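Local coordinates for protein putative poly(3-hydroxybutyrate) depolymerase LpqC (Bordetella parapertussis 12822, PDB 3D0K) that probably hydrolyses ester bonds as a putative poly(3-hydroxybutyrate) depolymerase with an alpha-beta-alpha sandwich of the alpha/beta-hydrolase type, at residues A[94-97]-A[98-102]; A[112-116]-A[117-121]. All blocks are in the same frame, centred on the assembly; numbering follows the deposited sequence.

Contact 1 of 2, residues A[94-97]-A[98-102]; sequences IWPG and VESYN. With SO4 (sulfate ion), chain I.
S100 swings its hydroxyl back over the start of the short helical turn at 97-100 and bonds P96 O, tying the turn to the loop that leads out of strand 84-89 in this alpha/beta-hydrolase fold. With OG beside its own backbone N (chi1 -52°), the hydroxyl faces the proline: S100 OG gives a hydrogen bond of 2.7 Å to P96 O, approaching 26° out of the carbonyl plane. The hydroxyl oxygen also lies against the pyrrolidine ring, S100 OG to P96 CD being 3.6 Å. The CB of S100 presses on the backbone of W95, S100 CB to W95 C 3.4 Å, and the two beta carbons also meet.

The indole of W95 runs alongside, its rim atom CE3 near the carbonyl oxygen of S100, which stands at an oblique angle to the ring. Its NE1 is engaged by P39 O, and the ring of F90 meets the indole edge-to-face, so the buried side chain is fixed from outside the turn as well.

Backbone bonds make up the rest of the turn. G97 O receives S100 N at 3.2 Å and, more weakly, Y101 N. The phenol of Y101 turns away from the turn toward the core, where its OH bonds H61 O and Q60 OE1 and its side chain touches the probable nucleophile elbow.

On the outer side a sulfate, probably from the crystallisation liquor, sits at the N-terminal end of the turn. E99, bent at chi2 (84°), folds its carboxylate back toward G97, with E99 OE2 3.7 Å from G97 CA. Both methyls of V98 lie against the anion, nearest its O2, and V98 N donates to sulfate O2 at 2.7 Å.

Contact 2 of 2, residues A[112-116]-A[117-121]; sequences NPRHV and DGWTY
R114 grips the carbonyl of G118 with both terminal nitrogens, closing a compact turn built round a 3-10 segment in the long connection between helices 97-100 and 122-133 of the alpha/beta-hydrolase fold. R114 NH1 and R114 NH2 each lie 2.7 Å from G118 O, which sits in the guanidinium plane; both N-H groups bend to this one oxygen, reaching it from the same face of the carbonyl. A bend at chi3 (69°) curls the arginine over to the glycine, and NH1 has a second acceptor in R105 O.

The backbone of R114 is held too: W119 NE1 donates to R114 O at 2.9 Å, coming from above the carbonyl plane. Both side chains thus donate to a carbonyl of the other residue range, R114 to G118 O and W119 to R114 O.

H115 sits with CG anti to its backbone N (chi1 -168°), which brings ND1 forward to the amide of D117. There it accepts a nearly straight bond, with D117 N to H115 ND1 3.0 Å and the donor in the imidazole plane. The D117 carboxylate lies obliquely off the same ring, the two planes 19° apart. Within the turn G118 N bonds H115 O at 2.8 Å, and W119 N reaches V116 O at 3.3 Å.

Packing centres on the indole of W119, which also meets the ring of F186 and touches S160 of helix 149-160. V116 lies over one face: its CA makes a CH-pi contact, 3.7 Å from the centroid of the five-membered ring. Further out, toward the rim of the six-membered ring, V116 CG1 rests 3.8 Å from W119 CZ2.

Contacts 1 and 2 follow each other along the chain, with centres about 13 Å apart, and meet through W95, S100 and N102 on one side and T120 and Y121 on the other. S100 O probably accepts a hydrogen bond from T120 OG1, and N102 O one from Y121 OH, while the W95 indole packs against T120. Contact 1 is partly buried, the side chain of Y101 reaching toward the probable active-site region and its outer end meeting sulfate; contact 2 is a surface turn whose one buried touching residue is W119. One is held by a serine hydroxyl and backbone amides, the other by arginine, histidine and tryptophan side chains bonding main-chain groups. Helix 149-160 touches both.

Contact 1 of 2, residues A[94-97]-A[98-102]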
loop_
_atom_site.group_PDB
_atom_site.type_symbol
_atom_site.label_atom_id
_atom_site.label_comp_id
_atom_site.label_asym_id
_atom_site.label_seq_id
_atom_site.Cartn_x
_atom_site.Cartn_y
_atom_site.Cartn_z
ATOM N N ILE A 94 13.480 -9.484 -9.997
ATOM C CA ILE A 94 12.338 -10.227 -10.564
ATOM C C ILE A 94 11.157 -9.325 -10.983
ATOM O O ILE A 94 10.349 -9.696 -11.869
ATOM C CB ILE A 94 11.857 -11.310 -9.568
ATOM C CG1 ILE A 94 13.026 -12.233 -9.217
ATOM C CG2 ILE A 94 10.655 -12.111 -10.103
ATOM C CD1 ILE A 94 12.780 -13.163 -8.050
ATOM N N TRP A 95 11.061 -8.158 -10.342
ATOM C CA TRP A 95 9.980 -7.192 -10.618
ATOM C C TRP A 95 10.582 -5.828 -10.986
ATOM O O TRP A 95 10.432 -4.851 -10.260
ATOM C CB TRP A 95 9.089 -7.062 -9.388
ATOM C CG TRP A 95 8.480 -8.358 -9.004
ATOM C CD1 TRP A 95 9.055 -9.341 -8.232
ATOM C CD2 TRP A 95 7.174 -8.828 -9.349
ATOM N NE1 TRP A 95 8.182 -10.402 -8.086
ATOM C CE2 TRP A 95 7.018 -10.118 -8.748
ATOM C CE3 TRP A 95 6.111 -8.292 -10.099
ATOM C CZ2 TRP A 95 5.843 -10.873 -8.868
ATOM C CZ3 TRP A 95 4.936 -9.048 -10.230
ATOM C CH2 TRP A 95 4.821 -10.337 -9.628
ATOM N N PRO A 96 11.272 -5.761 -12.136
ATOM C CA PRO A 96 12.055 -4.551 -12.426
ATOM C C PRO A 96 11.220 -3.293 -12.760
ATOM O O PRO A 96 10.190 -3.369 -13.431
ATOM C CB PRO A 96 12.926 -4.986 -13.633
ATOM C CG PRO A 96 12.078 -6.015 -14.305
ATOM C CD PRO A 96 11.360 -6.756 -13.233
ATOM N N GLY A 97 11.694 -2.140 -12.279
ATOM C CA GLY A 97 11.142 -0.840 -12.667
ATOM C C GLY A 97 9.810 -0.509 -12.009
ATOM O O GLY A 97 9.131 -1.368 -11.424
ATOM N N VAL A 98 9.420 0.753 -12.133
ATOM C CA VAL A 98 8.084 1.176 -11.733
ATOM C C VAL A 98 6.993 0.382 -12.502
ATOM O O VAL A 98 5.886 0.250 -12.003
ATOM C CB VAL A 98 7.888 2.712 -11.901
ATOM C CG1 VAL A 98 8.930 3.487 -11.045
ATOM C CG2 VAL A 98 7.918 3.135 -13.374
ATOM N N GLU A 99 7.307 -0.143 -13.699
ATOM C CA GLU A 99 6.311 -0.887 -14.480
ATOM C C GLU A 99 5.793 -2.120 -13.737
ATOM O O GLU A 99 4.592 -2.442 -13.818
ATOM C CB GLU A 99 6.842 -1.252 -15.895
ATOM C CG GLU A 99 7.057 0.006 -16.791
ATOM C CD GLU A 99 8.423 0.708 -16.560
ATOM O OE1 GLU A 99 8.708 1.618 -17.366
ATOM O OE2 GLU A 99 9.230 0.340 -15.645
ATOM N N SER A 100 6.680 -2.806 -12.993
ATOM C CA SER A 100 6.314 -4.082 -12.390
ATOM C C SER A 100 5.788 -3.919 -10.987
ATOM O O SER A 100 5.023 -4.777 -10.508
ATOM C CB SER A 100 7.525 -5.039 -12.310
ATOM O OG SER A 100 8.169 -5.171 -13.578
ATOM N N TYR A 101 6.268 -2.900 -10.286
ATOM C CA TYR A 101 5.883 -2.746 -8.901
ATOM C C TYR A 101 4.850 -1.602 -8.748
ATOM O O TYR A 101 3.667 -1.877 -8.630
ATOM C CB TYR A 101 7.121 -2.521 -7.985
ATOM C CG TYR A 101 6.723 -2.295 -6.516
ATOM C CD1 TYR A 101 5.922 -3.232 -5.848
ATOM C CD2 TYR A 101 7.194 -1.176 -5.797
ATOM C CE1 TYR A 101 5.583 -3.053 -4.509
ATOM C CE2 TYR A 101 6.835 -0.971 -4.418
ATOM C CZ TYR A 101 6.026 -1.939 -3.803
ATOM O OH TYR A 101 5.668 -1.747 -2.474
ATOM N N ASN A 102 5.323 -0.343 -8.723
ATOM C CA ASN A 102 4.433 0.831 -8.689
ATOM C C ASN A 102 3.162 0.712 -9.576
ATOM O O ASN A 102 2.061 1.094 -9.142
ATOM C CB ASN A 102 5.125 2.133 -9.145
ATOM C CG ASN A 102 6.460 2.416 -8.507
ATOM O OD1 ASN A 102 6.794 3.623 -8.278
ATOM N ND2 ASN A 102 7.274 1.385 -8.293
HETATM S S SO4 I . 12.537 2.812 -12.848
HETATM O O1 SO4 I . 12.336 4.266 -12.774
HETATM O O2 SO4 I . 11.356 2.185 -13.449
HETATM O O3 SO4 I . 13.752 2.580 -13.642
HETATM O O4 SO4 I . 12.759 2.299 -11.490
#

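Contact 2 of 2, residues A[112-116]-A[117-121]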
loop_
_atom_site.group_PDB
_atom_site.type_symbol
_atom_site.label_atom_id
_atom_site.label_comp_id
_atom_site.label_asym_id
_atom_site.label_seq_id
_atom_site.Cartn_x
_atom_site.Cartn_y
_atom_site.Cartn_z
ATOM N N ASN A 112 -1.012 -3.996 -24.299
ATOM C CA ASN A 112 -2.438 -4.277 -24.120
ATOM C C ASN A 112 -2.735 -4.554 -22.655
ATOM O O ASN A 112 -1.864 -5.073 -21.931
ATOM C CB ASN A 112 -2.859 -5.435 -24.988
ATOM C CG ASN A 112 -2.521 -5.180 -26.424
ATOM O OD1 ASN A 112 -1.813 -5.961 -27.048
ATOM N ND2 ASN A 112 -2.974 -4.037 -26.943
ATOM N N PRO A 113 -3.962 -4.234 -22.228
ATOM C CA PRO A 113 -4.213 -4.459 -20.798
ATOM C C PRO A 113 -4.225 -5.932 -20.397
ATOM O O PRO A 113 -4.762 -6.767 -21.135
ATOM C CB PRO A 113 -5.586 -3.818 -20.559
ATOM C CG PRO A 113 -6.225 -3.666 -21.892
ATOM C CD PRO A 113 -5.148 -3.740 -22.964
ATOM N N ARG A 114 -3.573 -6.255 -19.286
ATOM C CA ARG A 114 -3.716 -7.566 -18.634
ATOM C C ARG A 114 -4.992 -7.523 -17.762
ATOM O O ARG A 114 -5.415 -6.445 -17.313
ATOM C CB ARG A 114 -2.484 -7.850 -17.750
ATOM C CG ARG A 114 -1.223 -8.149 -18.566
ATOM C CD ARG A 114 0.026 -8.369 -17.669
ATOM N NE ARG A 114 -0.087 -9.604 -16.927
ATOM C CZ ARG A 114 -0.198 -9.664 -15.605
ATOM N NH1 ARG A 114 -0.191 -8.541 -14.901
ATOM N NH2 ARG A 114 -0.295 -10.850 -14.971
ATOM N N HIS A 115 -5.613 -8.679 -17.517
ATOM C CA HIS A 115 -6.770 -8.692 -16.630
ATOM C C HIS A 115 -6.354 -8.265 -15.226
ATOM O O HIS A 115 -5.255 -8.584 -14.781
ATOM C CB HIS A 115 -7.483 -10.058 -16.570
ATOM C CG HIS A 115 -8.814 -9.965 -15.884
ATOM N ND1 HIS A 115 -8.939 -9.810 -14.512
ATOM C CD2 HIS A 115 -10.075 -9.911 -16.385
ATOM C CE1 HIS A 115 -10.218 -9.699 -14.198
ATOM N NE2 HIS A 115 -10.928 -9.760 -15.315
ATOM N N VAL A 116 -7.230 -7.538 -14.539
ATOM C CA VAL A 116 -6.867 -6.972 -13.232
ATOM C C VAL A 116 -6.499 -8.034 -12.194
ATOM O O VAL A 116 -5.771 -7.743 -11.252
ATOM C CB VAL A 116 -7.951 -5.977 -12.640
ATOM C CG1 VAL A 116 -7.997 -4.689 -13.406
ATOM C CG2 VAL A 116 -9.315 -6.652 -12.551
ATOM N N ASP A 117 -6.959 -9.275 -12.333
ATOM C CA ASP A 117 -6.510 -10.204 -11.310
ATOM C C ASP A 117 -5.110 -10.728 -11.547
ATOM O O ASP A 117 -4.539 -11.408 -10.702
ATOM C CB ASP A 117 -7.510 -11.307 -10.977
ATOM C CG ASP A 117 -8.324 -11.707 -12.106
ATOM O OD1 ASP A 117 -7.765 -12.258 -13.113
ATOM O OD2 ASP A 117 -9.563 -11.490 -11.970
ATOM N N GLY A 118 -4.523 -10.327 -12.669
ATOM C CA GLY A 118 -3.135 -10.660 -12.954
ATOM C C GLY A 118 -2.160 -9.567 -12.535
ATOM O O GLY A 118 -0.933 -9.742 -12.649
ATOM N N TRP A 119 -2.686 -8.427 -12.103
ATOM C CA TRP A 119 -1.804 -7.307 -11.737
ATOM C C TRP A 119 -1.093 -7.624 -10.429
ATOM O O TRP A 119 -1.575 -8.434 -9.623
ATOM C CB TRP A 119 -2.564 -5.963 -11.632
ATOM C CG TRP A 119 -3.227 -5.481 -12.913
ATOM C CD1 TRP A 119 -3.381 -6.176 -14.098
ATOM C CD2 TRP A 119 -3.833 -4.214 -13.113
ATOM N NE1 TRP A 119 -4.053 -5.394 -15.013
ATOM C CE2 TRP A 119 -4.328 -4.184 -14.440
ATOM C CE3 TRP A 119 -3.985 -3.074 -12.302
ATOM C CZ2 TRP A 119 -4.977 -3.069 -14.964
ATOM C CZ3 TRP A 119 -4.650 -1.952 -12.831
ATOM C CH2 TRP A 119 -5.137 -1.968 -14.141
ATOM N N THR A 120 0.077 -7.006 -10.234
ATOM C CA THR A 120 0.889 -7.223 -9.018
ATOM C C THR A 120 0.008 -6.948 -7.773
ATOM O O THR A 120 0.117 -7.648 -6.753
ATOM C CB THR A 120 2.114 -6.287 -8.995
ATOM O OG1 THR A 120 2.708 -6.235 -10.295
ATOM C CG2 THR A 120 3.194 -6.781 -7.925
ATOM N N TYR A 121 -0.889 -5.955 -7.869
ATOM C CA TYR A 121 -1.742 -5.558 -6.723
ATOM C C TYR A 121 -2.592 -6.711 -6.201
ATOM O O TYR A 121 -2.894 -6.757 -4.997
ATOM C CB TYR A 121 -2.699 -4.445 -7.115
ATOM C CG TYR A 121 -2.012 -3.260 -7.817
ATOM C CD1 TYR A 121 -0.762 -2.812 -7.388
ATOM C CD2 TYR A 121 -2.629 -2.618 -8.904
ATOM C CE1 TYR A 121 -0.113 -1.747 -8.060
ATOM C CE2 TYR A 121 -2.019 -1.546 -9.566
ATOM C CZ TYR A 121 -0.756 -1.133 -9.133
ATOM O OH TYR A 121 -0.180 -0.028 -9.784
#